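Local atomic coordinates of endoglucanase (Clostridium thermocellum, PDB entry 2E4T), a protein that hydrolyses internal beta-1,4-glucosidic linkages in cellulose and xyloglucan, this chain being the glycoside hydrolase family 44 part of a larger multidomain enzyme. Residues 56-61 against 70-75; 138-143 against 218-223. One frame throughout, in Å; residues are numbered along the deposited sequence.

Contact 1 (56-61 against 70-75); sequences NFSNAG and TYLLED
Thr-70 meets Phe-57 through its methyl group alone: Thr-70 CG2 reaches the ring edge close to the ring plane, 3.8 Å from Phe-57 CE1, and the two side chains run side by side in the same direction. With chi1 at 52°, CG2 sits anti to the carbonyl carbon, which leaves OG1 turned to the side chain of Glu-74. Although Thr-70 occupies the N-cap position, its hydroxyl does not cap. It donates instead to Glu-74, with Thr-70 OG1 and Glu-74 OE2 2.6 Å apart and the anti lone pair of the carboxylate in use. Asp-69 OD1 takes the N-H of Tyr-71. The next amide of this first turn is satisfied by water: water 1 accepts from Leu-72 N at 3.1 Å and from Ser-58 OG at 2.8 Å, and donates to Asn-56 O at 2.9 Å, tying both segments together where no direct hydrogen bond joins them. Strands 58-59 and 67-69 pair antiparallel, and helix 71-75 folds back against the hairpin they form, all within the excursion between the second barrel strand, 40-43, and helix 88-99. Leu-72 lays its branch against Ser-58, with Leu-72 CD1 3.6 Å from Ser-58 OG, a hydroxyl also bound by Arg-47 NH1. Leu-73 crosses Asn-56 at about a right angle, its CD2 3.6 Å from Asn-56 CB. The amide beyond is held by four hydrogen bonds, OD1 by Tyr-51 OH and Val-89 N, ND2 by the carbonyls of Trp-83 and Thr-85.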
ATOM      1  N   ASN A  56      17.877  12.925  12.766  1.00  5.75           N
ATOM      2  CA  ASN A  56      17.317  11.567  12.818  1.00  6.00           C
ATOM      3  C   ASN A  56      16.461  11.260  14.050  1.00  5.79           C
ATOM      4  O   ASN A  56      16.023  10.103  14.166  1.00  6.60           O
ATOM      5  CB  ASN A  56      18.370  10.488  12.597  1.00  6.17           C
ATOM      6  CG  ASN A  56      19.061  10.686  11.281  1.00  6.04           C
ATOM      7  OD1 ASN A  56      18.448  10.521  10.203  1.00  6.48           O
ATOM      8  ND2 ASN A  56      20.326  11.062  11.329  1.00  7.21           N
ATOM      9  N   PHE A  57      16.208  12.237  14.909  1.00  5.87           N
ATOM     10  CA  PHE A  57      15.307  11.989  16.016  1.00  5.88           C
ATOM     11  C   PHE A  57      13.869  11.923  15.513  1.00  5.86           C
ATOM     12  O   PHE A  57      13.522  12.447  14.439  1.00  6.07           O
ATOM     13  CB  PHE A  57      15.458  13.073  17.089  1.00  6.63           C
ATOM     14  CG  PHE A  57      16.859  13.132  17.658  1.00  7.06           C
ATOM     15  CD1 PHE A  57      17.473  12.006  18.163  1.00  8.93           C
ATOM     16  CD2 PHE A  57      17.537  14.352  17.773  1.00  8.09           C
ATOM     17  CE1 PHE A  57      18.739  12.067  18.721  1.00 10.88           C
ATOM     18  CE2 PHE A  57      18.807  14.439  18.308  1.00  9.03           C
ATOM     19  CZ  PHE A  57      19.402  13.289  18.785  1.00 11.36           C
ATOM     20  N   SER A  58      13.009  11.304  16.323  1.00  5.78           N
ATOM     21  CA  SER A  58      11.596  11.199  15.987  1.00  5.81           C
ATOM     22  C   SER A  58      10.832  10.967  17.298  1.00  5.59           C
ATOM     23  O   SER A  58      11.440  10.747  18.352  1.00  6.04           O
ATOM     24  CB  SER A  58      11.313  10.037  15.009  1.00  5.85           C
ATOM     25  OG  SER A  58      11.651   8.780  15.584  1.00  6.30           O
ATOM     26  N   ASN A  59       9.487  11.010  17.197  1.00  5.68           N
ATOM     27  CA  ASN A  59       8.649  10.945  18.382  1.00  5.62           C
ATOM     28  C   ASN A  59       7.615   9.834  18.227  1.00  5.76           C
ATOM     29  O   ASN A  59       6.947   9.684  17.199  1.00  6.21           O
ATOM     30  CB  ASN A  59       7.976  12.317  18.616  1.00  5.77           C
ATOM     31  CG  ASN A  59       7.372  12.413  20.017  1.00  5.73           C
ATOM     32  OD1 ASN A  59       6.273  11.882  20.268  1.00  6.13           O
ATOM     33  ND2 ASN A  59       8.104  13.022  20.955  1.00  6.03           N
ATOM     34  N   ALA A  60       7.476   9.059  19.308  1.00  6.07           N
ATOM     35  CA  ALA A  60       6.551   7.920  19.331  1.00  6.39           C
ATOM     36  C   ALA A  60       5.086   8.351  19.377  1.00  6.33           C
ATOM     37  O   ALA A  60       4.183   7.517  19.068  1.00  6.76           O
ATOM     38  CB  ALA A  60       6.814   7.080  20.555  1.00  6.96           C
ATOM     39  N   GLY A  61       4.817   9.568  19.810  1.00  6.38           N
ATOM     40  CA  GLY A  61       3.416   9.964  20.033  1.00  6.24           C
ATOM     41  C   GLY A  61       2.754   9.017  21.016  1.00  6.16           C
ATOM     42  O   GLY A  61       3.375   8.486  21.962  1.00  6.59           O
ATOM     43  N   THR A  70      15.956   7.890  19.557  1.00  6.90           N
ATOM     44  CA  THR A  70      16.678   7.360  18.406  1.00  7.15           C
ATOM     45  C   THR A  70      16.016   6.083  17.825  1.00  7.05           C
ATOM     46  O   THR A  70      16.670   5.363  17.056  1.00  7.64           O
ATOM     47  CB  THR A  70      18.126   7.021  18.794  1.00  8.11           C
ATOM     48  OG1 THR A  70      18.105   6.177  19.973  1.00  9.29           O
ATOM     49  CG2 THR A  70      18.907   8.277  19.139  1.00  9.65           C
ATOM     50  N   TYR A  71      14.728   5.861  18.096  1.00  7.11           N
ATOM     51  CA  TYR A  71      14.089   4.623  17.643  1.00  7.11           C
ATOM     52  C   TYR A  71      14.288   4.345  16.171  1.00  6.76           C
ATOM     53  O   TYR A  71      14.536   3.188  15.780  1.00  7.60           O
ATOM     54  CB  TYR A  71      12.580   4.672  17.957  1.00  8.59           C
ATOM     55  CG  TYR A  71      11.817   3.487  17.367  1.00  9.28           C
ATOM     56  CD1 TYR A  71      11.815   2.258  18.017  1.00 13.18           C
ATOM     57  CD2 TYR A  71      11.161   3.568  16.149  1.00  9.34           C
ATOM     58  CE1 TYR A  71      11.153   1.152  17.446  1.00 14.17           C
ATOM     59  CE2 TYR A  71      10.466   2.490  15.587  1.00 10.59           C
ATOM     60  CZ  TYR A  71      10.439   1.308  16.251  1.00 12.42           C
ATOM     61  OH  TYR A  71       9.768   0.221  15.726  1.00 15.27           O
ATOM     62  N   LEU A  72      14.122   5.346  15.281  1.00  6.45           N
ATOM     63  CA  LEU A  72      14.182   5.024  13.854  1.00  6.25           C
ATOM     64  C   LEU A  72      15.611   4.657  13.427  1.00  6.67           C
ATOM     65  O   LEU A  72      15.778   3.883  12.472  1.00  7.59           O
ATOM     66  CB  LEU A  72      13.613   6.133  12.981  1.00  6.81           C
ATOM     67  CG  LEU A  72      12.111   6.281  13.042  1.00  6.88           C
ATOM     68  CD1 LEU A  72      11.674   7.495  12.249  1.00  7.18           C
ATOM     69  CD2 LEU A  72      11.401   5.000  12.511  1.00  8.11           C
ATOM     70  N   LEU A  73      16.633   5.237  14.068  1.00  6.88           N
ATOM     71  CA  LEU A  73      18.006   4.846  13.822  1.00  6.83           C
ATOM     72  C   LEU A  73      18.231   3.371  14.178  1.00  7.31           C
ATOM     73  O   LEU A  73      18.838   2.586  13.448  1.00  8.32           O
ATOM     74  CB  LEU A  73      18.974   5.729  14.620  1.00  7.23           C
ATOM     75  CG  LEU A  73      19.070   7.162  14.117  1.00  7.42           C
ATOM     76  CD1 LEU A  73      19.608   8.081  15.246  1.00  8.04           C
ATOM     77  CD2 LEU A  73      19.924   7.231  12.869  1.00  7.11           C
ATOM     78  N   GLU A  74      17.742   2.988  15.367  1.00  7.56           N
ATOM     79  CA  GLU A  74      17.911   1.639  15.862  1.00  8.05           C
ATOM     80  C   GLU A  74      17.092   0.644  15.042  1.00  7.86           C
ATOM     81  O   GLU A  74      17.638  -0.355  14.530  1.00  8.86           O
ATOM     82  CB  GLU A  74      17.498   1.601  17.340  1.00  9.08           C
ATOM     83  CG  GLU A  74      18.398   2.399  18.190  1.00 11.28           C
ATOM     84  CD  GLU A  74      17.788   2.504  19.580  1.00 13.48           C
ATOM     85  OE1 GLU A  74      17.490   1.454  20.205  1.00 16.53           O
ATOM     86  OE2 GLU A  74      17.572   3.618  20.096  1.00 14.70           O
ATOM     87  N   ASP A  75      15.815   0.920  14.862  1.00  8.13           N
ATOM     88  CA  ASP A  75      14.944  -0.006  14.140  1.00  8.37           C
ATOM     89  C   ASP A  75      15.338  -0.163  12.684  1.00  8.41           C
ATOM     90  O   ASP A  75      15.160  -1.260  12.107  1.00 10.04           O
ATOM     91  CB  ASP A  75      13.505   0.427  14.216  1.00  9.67           C
ATOM     92  CG  ASP A  75      12.574  -0.609  13.607  1.00 11.09           C
ATOM     93  OD1 ASP A  75      12.421  -1.680  14.232  1.00 14.60           O
ATOM     94  OD2 ASP A  75      12.034  -0.417  12.511  1.00 13.65           O
TER
HETATM   95  O   HOH W   1      14.449   8.341  15.761  1.00  6.80           O

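Contact 2 (138-143 against 218-223); sequences KFEKGA and VKKVDP
Glu-140 turns its CG beside its own backbone N (chi1 -71°) and then runs out extended, while Lys-220 kinks at chi3 (-93°) and straightens again toward NZ; the two chains thereby cross at about a right angle and bring their charged ends together. Lys-220 NZ donates to Glu-140 OE1 at 2.8 Å, a hydrogen-bonded salt bridge. The ammonium comes to the syn side of that oxygen but lies 34° out of the carboxylate plane, and the second oxygen takes no equal share: Glu-140 OE2 is 3.4 Å from Lys-220 NZ and slightly closer, 3.3 Å, to Lys-220 CE. The carboxylate is thus gripped through one oxygen, with the lysine's last methylene laid alongside the other.

The pair joins the loop after strand 134-138 to the C-terminal part of helix 204-221, which runs between the fourth and fifth strands, 180-183 and 226-232, of the TIM barrel. One residue earlier in the loop, Phe-139 rests on Ala-213, Leu-214 and Ala-217 of the same helix, and Glu-140 also touches Ala-217. Close by, Val-218 O accepts from both Val-221 N and Asp-222 N. Lying toward the C-terminal part of helix 204-221, Lys-220 probably also interacts favourably with the negative end of the helix dipole. Because Lys-220 is exposed and a single bond carries the bridge, solvent and dissolved ions would be expected to weaken its electrostatic contribution.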
ATOM      1  N   LYS A 138       9.194  24.063   7.799  1.00  6.25           N
ATOM      2  CA  LYS A 138       8.795  24.916   6.685  1.00  6.70           C
ATOM      3  C   LYS A 138       9.007  24.120   5.416  1.00  6.33           C
ATOM      4  O   LYS A 138      10.027  23.401   5.278  1.00  7.88           O
ATOM      5  CB  LYS A 138       9.589  26.230   6.669  1.00  8.14           C
ATOM      6  CG  LYS A 138       9.153  27.155   7.789  1.00 11.13           C
ATOM      7  CD  LYS A 138       9.811  28.499   7.678  1.00 13.52           C
ATOM      8  CE  LYS A 138       9.099  29.601   8.482  1.00 17.59           C
ATOM      9  NZ  LYS A 138       9.135  29.253   9.976  0.50 24.23           N
ATOM     10  N   PHE A 139       8.095  24.254   4.455  1.00  6.30           N
ATOM     11  CA  PHE A 139       8.239  23.456   3.257  1.00  6.45           C
ATOM     12  C   PHE A 139       9.313  23.992   2.309  1.00  6.30           C
ATOM     13  O   PHE A 139      10.001  23.195   1.666  1.00  6.58           O
ATOM     14  CB  PHE A 139       6.889  23.310   2.561  1.00  6.88           C
ATOM     15  CG  PHE A 139       5.856  22.658   3.465  1.00  6.26           C
ATOM     16  CD1 PHE A 139       6.172  21.599   4.309  1.00  6.97           C
ATOM     17  CD2 PHE A 139       4.534  23.090   3.411  1.00  7.54           C
ATOM     18  CE1 PHE A 139       5.177  20.981   5.101  1.00  7.35           C
ATOM     19  CE2 PHE A 139       3.570  22.481   4.195  1.00  8.86           C
ATOM     20  CZ  PHE A 139       3.906  21.461   5.036  1.00  7.66           C
ATOM     21  N   GLU A 140       9.409  25.330   2.228  1.00  7.14           N
ATOM     22  CA  GLU A 140      10.388  25.987   1.349  1.00  7.37           C
ATOM     23  C   GLU A 140      11.377  26.777   2.185  1.00  8.11           C
ATOM     24  O   GLU A 140      10.996  27.693   2.923  1.00 10.47           O
ATOM     25  CB  GLU A 140       9.765  26.934   0.363  1.00  9.00           C
ATOM     26  CG  GLU A 140       9.046  26.154  -0.658  1.00 11.95           C
ATOM     27  CD  GLU A 140       8.536  26.953  -1.866  1.00 12.73           C
ATOM     28  OE1 GLU A 140       9.199  27.957  -2.246  1.00 15.95           O
ATOM     29  OE2 GLU A 140       7.545  26.535  -2.534  1.00 13.50           O
ATOM     30  N   LYS A 141      12.665  26.487   2.018  1.00  7.87           N
ATOM     31  CA  LYS A 141      13.696  27.253   2.739  1.00  8.07           C
ATOM     32  C   LYS A 141      13.747  28.720   2.317  1.00  8.96           C
ATOM     33  O   LYS A 141      13.951  29.602   3.165  1.00 10.66           O
ATOM     34  CB  LYS A 141      15.041  26.582   2.544  1.00  7.85           C
ATOM     35  CG  LYS A 141      16.155  27.188   3.403  1.00  8.25           C
ATOM     36  CD  LYS A 141      17.438  26.465   3.258  1.00  8.13           C
ATOM     37  CE  LYS A 141      18.508  26.947   4.243  1.00  9.21           C
ATOM     38  NZ  LYS A 141      19.824  26.346   4.003  1.00  8.48           N
ATOM     39  N   GLY A 142      13.609  28.969   1.011  1.00  9.42           N
ATOM     40  CA  GLY A 142      13.718  30.357   0.482  1.00 11.40           C
ATOM     41  C   GLY A 142      15.064  31.000   0.704  1.00 11.88           C
ATOM     42  O   GLY A 142      15.190  32.221   0.721  1.00 14.64           O
ATOM     43  N   ALA A 143      16.084  30.222   0.824  1.00 10.27           N
ATOM     44  CA  ALA A 143      17.492  30.604   0.867  1.00  9.79           C
ATOM     45  C   ALA A 143      18.230  29.389   0.339  1.00  8.07           C
ATOM     46  O   ALA A 143      17.670  28.287   0.259  1.00  8.88           O
ATOM     47  CB  ALA A 143      17.953  30.950   2.277  1.00 12.03           C
ATOM     48  N   VAL A 218       8.375  20.404  -3.090  1.00  6.13           N
ATOM     49  CA  VAL A 218       9.075  19.197  -3.547  1.00  6.16           C
ATOM     50  C   VAL A 218       9.319  19.257  -5.050  1.00  6.17           C
ATOM     51  O   VAL A 218      10.422  18.947  -5.520  1.00  6.70           O
ATOM     52  CB  VAL A 218       8.239  17.930  -3.191  1.00  6.33           C
ATOM     53  CG1 VAL A 218       8.844  16.680  -3.857  1.00  7.23           C
ATOM     54  CG2 VAL A 218       8.139  17.768  -1.710  1.00  7.56           C
ATOM     55  N   LYS A 219       8.279  19.620  -5.812  1.00  6.20           N
ATOM     56  CA  LYS A 219       8.384  19.566  -7.284  1.00  6.92           C
ATOM     57  C   LYS A 219       9.322  20.623  -7.844  1.00  6.85           C
ATOM     58  O   LYS A 219       9.805  20.446  -8.960  1.00  7.75           O
ATOM     59  CB  LYS A 219       7.004  19.594  -7.904  1.00  8.00           C
ATOM     60  CG  LYS A 219       6.319  18.234  -7.601  1.00  9.42           C
ATOM     61  CD  LYS A 219       4.937  18.147  -8.175  1.00 12.75           C
ATOM     62  CE  LYS A 219       4.343  16.796  -8.020  1.00 10.86           C
ATOM     63  NZ  LYS A 219       4.497  15.835  -9.059  1.00 14.64           N
ATOM     64  N   LYS A 220       9.598  21.710  -7.100  1.00  7.29           N
ATOM     65  CA  LYS A 220      10.641  22.636  -7.539  1.00  7.44           C
ATOM     66  C   LYS A 220      12.023  21.988  -7.483  1.00  8.02           C
ATOM     67  O   LYS A 220      12.913  22.324  -8.293  1.00 10.71           O
ATOM     68  CB  LYS A 220      10.604  23.895  -6.704  1.00  8.37           C
ATOM     69  CG  LYS A 220       9.532  24.830  -7.094  1.00 12.87           C
ATOM     70  CD  LYS A 220       9.764  26.225  -6.694  1.00 22.13           C
ATOM     71  CE  LYS A 220       9.120  26.489  -5.378  1.00 25.38           C
ATOM     72  NZ  LYS A 220       9.366  27.939  -4.998  1.00 27.80           N
ATOM     73  N   VAL A 221      12.228  21.056  -6.545  1.00  6.65           N
ATOM     74  CA  VAL A 221      13.524  20.371  -6.417  1.00  6.75           C
ATOM     75  C   VAL A 221      13.579  19.161  -7.356  1.00  6.83           C
ATOM     76  O   VAL A 221      14.605  18.923  -8.011  1.00  8.04           O
ATOM     77  CB  VAL A 221      13.756  19.908  -4.957  1.00  7.30           C
ATOM     78  CG1 VAL A 221      15.053  19.146  -4.824  1.00  8.12           C
ATOM     79  CG2 VAL A 221      13.724  21.134  -4.037  1.00  8.30           C
ATOM     80  N   ASP A 222      12.497  18.369  -7.391  1.00  6.77           N
ATOM     81  CA  ASP A 222      12.430  17.156  -8.197  1.00  6.33           C
ATOM     82  C   ASP A 222      11.118  17.160  -8.949  1.00  6.71           C
ATOM     83  O   ASP A 222      10.093  16.679  -8.446  1.00  6.82           O
ATOM     84  CB  ASP A 222      12.560  15.879  -7.376  1.00  7.07           C
ATOM     85  CG  ASP A 222      12.704  14.665  -8.252  1.00  6.31           C
ATOM     86  OD1 ASP A 222      12.408  14.764  -9.485  1.00  7.36           O
ATOM     87  OD2 ASP A 222      13.103  13.594  -7.714  1.00  7.35           O
ATOM     88  N   PRO A 223      11.113  17.710 -10.174  1.00  7.52           N
ATOM     89  CA  PRO A 223       9.874  17.784 -10.938  1.00  7.62           C
ATOM     90  C   PRO A 223       9.306  16.423 -11.287  1.00  7.37           C
ATOM     91  O   PRO A 223       8.140  16.365 -11.760  1.00  8.61           O
ATOM     92  CB  PRO A 223      10.281  18.543 -12.220  1.00 10.40           C
ATOM     93  CG  PRO A 223      11.609  19.171 -11.925  1.00 13.67           C
ATOM     94  CD  PRO A 223      12.244  18.380 -10.848  1.00  8.85           C
TER

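In the fold
Contact 1 closes in the sequence before contact 2 opens, and the two do not touch: their centres are 25 Å apart and their nearest atoms about 14 Å. Both belong to the peripheral parts of the TIM barrel, contact 1 following the second strand and contact 2 joining a loop beyond the third strand to helix 204-221. The calcium ion, held by Glu-54, Asp-150, Asp-153 and Tyr-155, lies at a moderate distance from both, about 11 Å from the Phe-57 side chain and about 14 Å from that of Glu-140. Glu-54 just precedes segment 56-61, whereas the other three ligands follow 138-143, so the metal links the chain regions that supply one side of each contact.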